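Probable methyltransferase (Bordetella pertussis, PDB 3KTY) probably transfers methyl groups from S-adenosyl-L-methionine to RNA, as a member of the TrmH family; this construct holds its SpoU-type methyltransferase domain. Local coordinates at residues Q6-P18 / L113-T127. Residues are numbered along the deposited sequence; the frame is centred on the assembly and turned at random.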
ATOM      1  N   GLN A   6      -4.433 -10.724  19.540  1.00 42.25           N
ATOM      2  CA  GLN A   6      -5.031  -9.819  20.506  1.00 46.64           C
ATOM      3  C   GLN A   6      -4.440  -8.425  20.387  1.00 49.13           C
ATOM      4  O   GLN A   6      -5.162  -7.424  20.453  1.00 53.64           O
ATOM      5  CB  GLN A   6      -4.921 -10.356  21.929  1.00 52.49           C
ATOM      6  CG  GLN A   6      -6.014 -11.344  22.303  1.00 69.89           C
ATOM      7  CD  GLN A   6      -5.710 -12.118  23.602  1.00 90.51           C
ATOM      8  OE1 GLN A   6      -4.907 -11.680  24.438  1.00 92.29           O
ATOM      9  NE2 GLN A   6      -6.355 -13.278  23.764  1.00 97.27           N
ATOM     10  N   ALA A   7      -3.130  -8.349  20.191  1.00 42.48           N
ATOM     11  CA  ALA A   7      -2.514  -7.038  19.981  1.00 35.02           C
ATOM     12  C   ALA A   7      -3.131  -6.346  18.767  1.00 38.03           C
ATOM     13  O   ALA A   7      -3.492  -5.174  18.813  1.00 38.26           O
ATOM     14  CB  ALA A   7      -1.053  -7.182  19.810  1.00 32.59           C
ATOM     15  N   PHE A   8      -3.260  -7.086  17.672  1.00 34.99           N
ATOM     16  CA  PHE A   8      -3.843  -6.532  16.478  1.00 35.42           C
ATOM     17  C   PHE A   8      -5.316  -6.143  16.661  1.00 38.30           C
ATOM     18  O   PHE A   8      -5.813  -5.270  15.950  1.00 33.36           O
ATOM     19  CB  PHE A   8      -3.706  -7.521  15.326  1.00 38.93           C
ATOM     20  CG  PHE A   8      -2.372  -7.461  14.648  1.00 40.32           C
ATOM     21  CD1 PHE A   8      -2.268  -7.014  13.334  1.00 34.62           C
ATOM     22  CD2 PHE A   8      -1.214  -7.861  15.323  1.00 40.19           C
ATOM     23  CE1 PHE A   8      -1.023  -6.956  12.707  1.00 35.63           C
ATOM     24  CE2 PHE A   8       0.041  -7.812  14.706  1.00 45.01           C
ATOM     25  CZ  PHE A   8       0.147  -7.360  13.401  1.00 32.69           C
ATOM     26  N   SER A   9      -6.013  -6.778  17.603  1.00 42.95           N
ATOM     27  CA  SER A   9      -7.434  -6.462  17.818  1.00 42.64           C
ATOM     28  C   SER A   9      -7.597  -5.099  18.471  1.00 33.90           C
ATOM     29  O   SER A   9      -8.698  -4.570  18.554  1.00 40.22           O
ATOM     30  CB  SER A   9      -8.092  -7.518  18.685  1.00 45.16           C
ATOM     31  OG  SER A   9      -7.545  -7.459  19.992  1.00 49.18           O
ATOM     32  N   ARG A  10      -6.483  -4.514  18.892  1.00 39.08           N
ATOM     33  CA  ARG A  10      -6.482  -3.254  19.644  1.00 39.07           C
ATOM     34  C   ARG A  10      -6.186  -2.050  18.786  1.00 36.74           C
ATOM     35  O   ARG A  10      -5.975  -0.927  19.294  1.00 29.92           O
ATOM     36  CB  ARG A  10      -5.482  -3.347  20.795  1.00 41.87           C
ATOM     37  CG  ARG A  10      -5.924  -4.336  21.858  1.00 39.83           C
ATOM     38  CD  ARG A  10      -4.744  -4.648  22.728  1.00 46.75           C
ATOM     39  NE  ARG A  10      -4.252  -3.465  23.420  1.00 47.47           N
ATOM     40  CZ  ARG A  10      -3.157  -3.463  24.167  1.00 54.23           C
ATOM     41  NH1 ARG A  10      -2.767  -2.352  24.782  1.00 54.04           N
ATOM     42  NH2 ARG A  10      -2.461  -4.589  24.305  1.00 58.06           N
ATOM     43  N   VAL A  11      -6.186  -2.291  17.472  1.00 28.38           N
ATOM     44  CA  VAL A  11      -6.070  -1.228  16.505  1.00 22.16           C
ATOM     45  C   VAL A  11      -7.364  -1.060  15.719  1.00 26.30           C
ATOM     46  O   VAL A  11      -7.931  -2.042  15.229  1.00 30.14           O
ATOM     47  CB  VAL A  11      -4.863  -1.488  15.509  1.00 34.96           C
ATOM     48  CG1 VAL A  11      -4.872  -0.468  14.404  1.00 26.58           C
ATOM     49  CG2 VAL A  11      -3.494  -1.462  16.272  1.00 35.92           C
ATOM     50  N   ARG A  12      -7.786   0.182  15.530  1.00 25.56           N
ATOM     51  CA  ARG A  12      -9.025   0.467  14.785  1.00 27.74           C
ATOM     52  C   ARG A  12      -8.828   1.449  13.691  1.00 28.62           C
ATOM     53  O   ARG A  12      -8.108   2.429  13.884  1.00 36.83           O
ATOM     54  CB  ARG A  12     -10.054   1.094  15.713  1.00 31.36           C
ATOM     55  CG  ARG A  12     -10.714   0.057  16.489  1.00 49.08           C
ATOM     56  CD  ARG A  12     -10.648   0.420  17.889  1.00 55.12           C
ATOM     57  NE  ARG A  12     -11.942   0.884  18.275  1.00 54.34           N
ATOM     58  CZ  ARG A  12     -12.698   0.297  19.183  1.00 48.82           C
ATOM     59  NH1 ARG A  12     -12.296  -0.786  19.829  1.00 50.41           N
ATOM     60  NH2 ARG A  12     -13.860   0.814  19.425  1.00 39.59           N
ATOM     61  N   PHE A  13      -9.519   1.235  12.569  1.00 34.89           N
ATOM     62  CA  PHE A  13      -9.466   2.167  11.429  1.00 29.21           C
ATOM     63  C   PHE A  13     -10.813   2.819  11.200  1.00 31.49           C
ATOM     64  O   PHE A  13     -11.812   2.158  10.929  1.00 31.51           O
ATOM     65  CB  PHE A  13      -9.003   1.455  10.148  1.00 30.08           C
ATOM     66  CG  PHE A  13      -7.669   0.766  10.295  1.00 31.01           C
ATOM     67  CD1 PHE A  13      -6.515   1.353   9.817  1.00 29.94           C
ATOM     68  CD2 PHE A  13      -7.572  -0.435  10.963  1.00 32.30           C
ATOM     69  CE1 PHE A  13      -5.280   0.737   9.975  1.00 27.89           C
ATOM     70  CE2 PHE A  13      -6.361  -1.061  11.114  1.00 34.86           C
ATOM     71  CZ  PHE A  13      -5.217  -0.478  10.630  1.00 31.80           C
ATOM     72  N   ILE A  14     -10.807   4.134  11.291  1.00 27.11           N
ATOM     73  CA  ILE A  14     -11.999   4.931  11.229  1.00 24.63           C
ATOM     74  C   ILE A  14     -12.104   5.772   9.967  1.00 29.17           C
ATOM     75  O   ILE A  14     -11.314   6.682   9.749  1.00 29.56           O
ATOM     76  CB  ILE A  14     -12.113   5.819  12.479  1.00 22.68           C
ATOM     77  CG1 ILE A  14     -11.978   4.917  13.706  1.00 18.10           C
ATOM     78  CG2 ILE A  14     -13.484   6.570  12.475  1.00 20.72           C
ATOM     79  CD1 ILE A  14     -12.128   5.636  15.035  1.00 24.63           C
HETATM   80  N   MSE A  15     -13.102   5.461   9.144  1.00 24.57           N
HETATM   81  CA  MSE A  15     -13.368   6.256   7.953  1.00 32.16           C
HETATM   82  C   MSE A  15     -14.488   7.260   8.181  1.00 36.74           C
HETATM   83  O   MSE A  15     -15.616   6.874   8.485  1.00 30.71           O
HETATM   84  CB  MSE A  15     -13.801   5.336   6.815  1.00 33.27           C
HETATM   85  CG  MSE A  15     -12.722   4.398   6.281  1.00 36.22           C
HETATM   86 SE   MSE A  15     -13.604   3.139   5.075  0.58 48.12          SE
HETATM   87  CE  MSE A  15     -13.673   4.227   3.413  1.00 33.80           C
ATOM     88  N   THR A  16     -14.203   8.541   8.024  1.00 40.70           N
ATOM     89  CA  THR A  16     -15.269   9.526   8.160  1.00 42.01           C
ATOM     90  C   THR A  16     -15.960   9.959   6.846  1.00 45.69           C
ATOM     91  O   THR A  16     -15.323  10.262   5.833  1.00 45.58           O
ATOM     92  CB  THR A  16     -14.801  10.781   8.903  1.00 49.49           C
ATOM     93  OG1 THR A  16     -13.896  11.507   8.069  1.00 53.65           O
ATOM     94  CG2 THR A  16     -14.142  10.418  10.228  1.00 42.19           C
ATOM     95  N   GLN A  17     -17.284   9.991   6.889  1.00 45.36           N
ATOM     96  CA  GLN A  17     -18.080  10.400   5.745  1.00 48.60           C
ATOM     97  C   GLN A  17     -17.855   9.543   4.493  1.00 45.35           C
ATOM     98  O   GLN A  17     -17.929  10.063   3.390  1.00 43.19           O
ATOM     99  CB  GLN A  17     -17.816  11.868   5.421  1.00 43.35           C
ATOM    100  CG  GLN A  17     -18.672  12.830   6.180  1.00 52.06           C
ATOM    101  CD  GLN A  17     -17.988  13.374   7.409  1.00 68.02           C
ATOM    102  OE1 GLN A  17     -18.242  12.924   8.532  1.00 75.69           O
ATOM    103  NE2 GLN A  17     -17.121  14.361   7.210  1.00 66.75           N
ATOM    104  N   PRO A  18     -17.577   8.232   4.652  1.00 43.51           N
ATOM    105  CA  PRO A  18     -17.388   7.446   3.431  1.00 50.18           C
ATOM    106  C   PRO A  18     -18.539   7.703   2.500  1.00 49.07           C
ATOM    107  O   PRO A  18     -19.684   7.633   2.908  1.00 46.74           O
ATOM    108  CB  PRO A  18     -17.461   5.993   3.923  1.00 48.56           C
ATOM    109  CG  PRO A  18     -18.078   6.071   5.288  1.00 42.61           C
ATOM    110  CD  PRO A  18     -17.548   7.366   5.833  1.00 33.13           C
ATOM    111  N   LEU A 113       0.657   0.411  22.712  1.00 29.50           N
ATOM    112  CA  LEU A 113       0.046  -0.883  22.976  1.00 37.59           C
ATOM    113  C   LEU A 113       0.848  -1.754  23.929  1.00 48.45           C
ATOM    114  O   LEU A 113       0.292  -2.624  24.621  1.00 45.61           O
ATOM    115  CB  LEU A 113      -0.231  -1.630  21.681  1.00 38.24           C
ATOM    116  CG  LEU A 113      -1.205  -0.876  20.770  1.00 41.37           C
ATOM    117  CD1 LEU A 113      -1.529  -1.714  19.561  1.00 39.71           C
ATOM    118  CD2 LEU A 113      -2.481  -0.504  21.531  1.00 32.26           C
ATOM    119  N   ASP A 114       2.156  -1.519  23.965  1.00 46.19           N
ATOM    120  CA  ASP A 114       3.018  -2.282  24.836  1.00 46.84           C
ATOM    121  C   ASP A 114       3.012  -1.688  26.226  1.00 46.80           C
ATOM    122  O   ASP A 114       3.158  -2.419  27.194  1.00 55.99           O
ATOM    123  CB  ASP A 114       4.452  -2.321  24.300  1.00 56.37           C
ATOM    124  CG  ASP A 114       4.662  -3.400  23.250  1.00 62.35           C
ATOM    125  OD1 ASP A 114       3.762  -4.244  23.039  1.00 70.83           O
ATOM    126  OD2 ASP A 114       5.739  -3.397  22.629  1.00 61.22           O
ATOM    127  N   ASP A 115       2.858  -0.368  26.328  1.00 46.68           N
ATOM    128  CA  ASP A 115       2.945   0.316  27.623  1.00 50.88           C
ATOM    129  C   ASP A 115       1.621   0.386  28.410  1.00 49.66           C
ATOM    130  O   ASP A 115       1.640   0.711  29.580  1.00 57.29           O
ATOM    131  CB  ASP A 115       3.528   1.726  27.465  1.00 59.65           C
ATOM    132  CG  ASP A 115       5.000   1.716  27.090  1.00 75.53           C
ATOM    133  OD1 ASP A 115       5.621   0.636  27.153  1.00 80.78           O
ATOM    134  OD2 ASP A 115       5.542   2.789  26.732  1.00 79.72           O
ATOM    135  N   THR A 116       0.491   0.105  27.770  1.00 45.29           N
ATOM    136  CA  THR A 116      -0.809   0.121  28.446  1.00 59.21           C
ATOM    137  C   THR A 116      -1.458  -1.256  28.373  1.00 68.76           C
ATOM    138  O   THR A 116      -1.318  -1.980  27.390  1.00 61.17           O
ATOM    139  CB  THR A 116      -1.822   1.133  27.831  1.00 49.75           C
ATOM    140  OG1 THR A 116      -2.062   0.783  26.468  1.00 54.13           O
ATOM    141  CG2 THR A 116      -1.318   2.557  27.885  1.00 47.02           C
ATOM    142  N   GLU A 117      -2.182  -1.608  29.424  1.00 80.59           N
ATOM    143  CA  GLU A 117      -2.892  -2.874  29.463  1.00 80.90           C
ATOM    144  C   GLU A 117      -3.936  -2.936  28.359  1.00 66.73           C
ATOM    145  O   GLU A 117      -3.974  -3.864  27.550  1.00 64.62           O
ATOM    146  CB  GLU A 117      -3.566  -3.040  30.827  1.00 93.95           C
ATOM    147  CG  GLU A 117      -3.905  -4.472  31.139  1.00103.01           C
ATOM    148  CD  GLU A 117      -2.773  -5.413  30.760  1.00105.70           C
ATOM    149  OE1 GLU A 117      -1.590  -5.044  30.959  1.00103.68           O
ATOM    150  OE2 GLU A 117      -3.070  -6.518  30.255  1.00107.41           O
ATOM    151  N   ALA A 118      -4.776  -1.914  28.312  1.00 63.47           N
ATOM    152  CA  ALA A 118      -5.908  -1.926  27.398  1.00 63.06           C
ATOM    153  C   ALA A 118      -6.012  -0.645  26.561  1.00 61.54           C
ATOM    154  O   ALA A 118      -7.108  -0.182  26.258  1.00 60.29           O
ATOM    155  CB  ALA A 118      -7.208  -2.196  28.174  1.00 55.47           C
ATOM    156  N   GLY A 119      -4.864  -0.081  26.192  1.00 55.09           N
ATOM    157  CA  GLY A 119      -4.823   1.016  25.246  1.00 45.14           C
ATOM    158  C   GLY A 119      -5.424   0.605  23.908  1.00 40.53           C
ATOM    159  O   GLY A 119      -5.459  -0.560  23.550  1.00 35.74           O
ATOM    160  N   VAL A 120      -5.947   1.577  23.186  1.00 36.36           N
ATOM    161  CA  VAL A 120      -6.565   1.309  21.921  1.00 27.62           C
ATOM    162  C   VAL A 120      -6.072   2.363  20.989  1.00 26.52           C
ATOM    163  O   VAL A 120      -6.040   3.552  21.326  1.00 34.37           O
ATOM    164  CB  VAL A 120      -8.090   1.425  21.980  1.00 36.06           C
ATOM    165  CG1 VAL A 120      -8.663   1.245  20.573  1.00 35.98           C
ATOM    166  CG2 VAL A 120      -8.618   0.379  22.894  1.00 30.30           C
ATOM    167  N   VAL A 121      -5.680   1.930  19.803  1.00 31.08           N
ATOM    168  CA  VAL A 121      -5.116   2.858  18.851  1.00 34.11           C
ATOM    169  C   VAL A 121      -6.059   2.979  17.695  1.00 27.94           C
ATOM    170  O   VAL A 121      -6.604   1.984  17.211  1.00 28.87           O
ATOM    171  CB  VAL A 121      -3.700   2.399  18.344  1.00 37.02           C
ATOM    172  CG1 VAL A 121      -3.260   3.233  17.148  1.00 33.12           C
ATOM    173  CG2 VAL A 121      -2.700   2.531  19.446  1.00 31.09           C
ATOM    174  N   ALA A 122      -6.249   4.204  17.240  1.00 24.80           N
ATOM    175  CA  ALA A 122      -7.041   4.391  16.048  1.00 27.41           C
ATOM    176  C   ALA A 122      -6.325   5.240  15.048  1.00 30.66           C
ATOM    177  O   ALA A 122      -5.630   6.220  15.391  1.00 25.13           O
ATOM    178  CB  ALA A 122      -8.448   4.994  16.370  1.00 18.52           C
ATOM    179  N   ILE A 123      -6.518   4.838  13.797  1.00 35.45           N
ATOM    180  CA  ILE A 123      -6.188   5.642  12.641  1.00 27.79           C
ATOM    181  C   ILE A 123      -7.455   6.210  12.063  1.00 25.52           C
ATOM    182  O   ILE A 123      -8.376   5.469  11.764  1.00 29.71           O
ATOM    183  CB  ILE A 123      -5.560   4.775  11.562  1.00 36.70           C
ATOM    184  CG1 ILE A 123      -4.364   4.039  12.156  1.00 38.49           C
ATOM    185  CG2 ILE A 123      -5.056   5.669  10.401  1.00 41.11           C
ATOM    186  CD1 ILE A 123      -3.303   4.983  12.650  1.00 33.17           C
ATOM    187  N   VAL A 124      -7.483   7.522  11.890  1.00 26.44           N
ATOM    188  CA  VAL A 124      -8.660   8.241  11.405  1.00 27.57           C
ATOM    189  C   VAL A 124      -8.490   8.878  10.026  1.00 33.89           C
ATOM    190  O   VAL A 124      -7.674   9.783   9.848  1.00 34.05           O
ATOM    191  CB  VAL A 124      -9.022   9.382  12.407  1.00 33.88           C
ATOM    192  CG1 VAL A 124     -10.331  10.108  11.994  1.00 29.13           C
ATOM    193  CG2 VAL A 124      -9.130   8.838  13.833  1.00 22.35           C
ATOM    194  N   LEU A 125      -9.287   8.436   9.063  1.00 37.54           N
ATOM    195  CA  LEU A 125      -9.242   8.972   7.690  1.00 42.88           C
ATOM    196  C   LEU A 125     -10.489   9.708   7.231  1.00 38.98           C
ATOM    197  O   LEU A 125     -11.611   9.240   7.443  1.00 38.26           O
ATOM    198  CB  LEU A 125      -9.110   7.835   6.708  1.00 43.96           C
ATOM    199  CG  LEU A 125      -7.926   6.916   6.866  1.00 57.51           C
ATOM    200  CD1 LEU A 125      -8.314   5.783   7.811  1.00 55.77           C
ATOM    201  CD2 LEU A 125      -7.522   6.398   5.460  1.00 39.68           C
ATOM    202  N   GLY A 126     -10.281  10.816   6.535  1.00 40.08           N
ATOM    203  CA  GLY A 126     -11.348  11.477   5.797  1.00 43.61           C
ATOM    204  C   GLY A 126     -11.486  10.892   4.404  1.00 52.60           C
ATOM    205  O   GLY A 126     -10.962   9.833   4.134  1.00 59.42           O
ATOM    206  N   THR A 127     -12.201  11.557   3.513  1.00 65.50           N
ATOM    207  CA  THR A 127     -12.164  11.152   2.111  1.00 78.70           C
ATOM    208  C   THR A 127     -11.784  12.362   1.264  1.00 85.15           C
ATOM    209  O   THR A 127     -11.810  13.493   1.761  1.00 87.26           O
ATOM    210  CB  THR A 127     -13.493  10.549   1.640  1.00 87.22           C
ATOM    211  OG1 THR A 127     -14.528  11.525   1.784  1.00 95.16           O
ATOM    212  CG2 THR A 127     -13.840   9.309   2.468  1.00 84.37           C
TER
HETATM  213  O   HOH W   1     -14.083  13.500   5.478  1.00 63.79           O
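Strands 11-16 and 121-125 run parallel, their axes 4.6 Å apart at 19°; six backbone hydrogen bonds join them, the first from V121 N to R10 O (2.9 Å), just ahead of strand 11-16, and the last from T16 N to L125 O (2.7 Å). Ahead of the first bridge, the side chain of R10 reaches into the bend between helix 102-115 and strand 121-125. Its NE gives G119 O a bond of 3.1 Å lying in the guanidinium plane, while NH1 reaches T116 O at 3.0 Å, from above that carbonyl's plane, and L113 O more weakly. E117 O sits over one guanidinium face and L113 CB over the other; with two firm bonds and a weak one to carbonyls, this should restrict the group's rotation. CG stands anti to the carbonyl carbon, and a bend at chi3 (62°) turns the chain's end to these carbonyls. L113 also sends CD1 across V11 CG2 at 3.8 Å, roughly at right angles. Farther along, F13 lies beside I123, its CD1 4.0 Å from I123 CB, and helix 157-172 covers this face through L161 and L168. On the other face I14 CD1 rests on A122 CB (4.0 Å), under helix 75-79. Near the strands' N-terminal ends, R12 CD passes CG1 of V120, just ahead of its strand. Such neighbouring strands, over 100 residues apart in sequence, belong to the central parallel sheet of the alpha-beta-alpha sandwich of SPOUT methyltransferases.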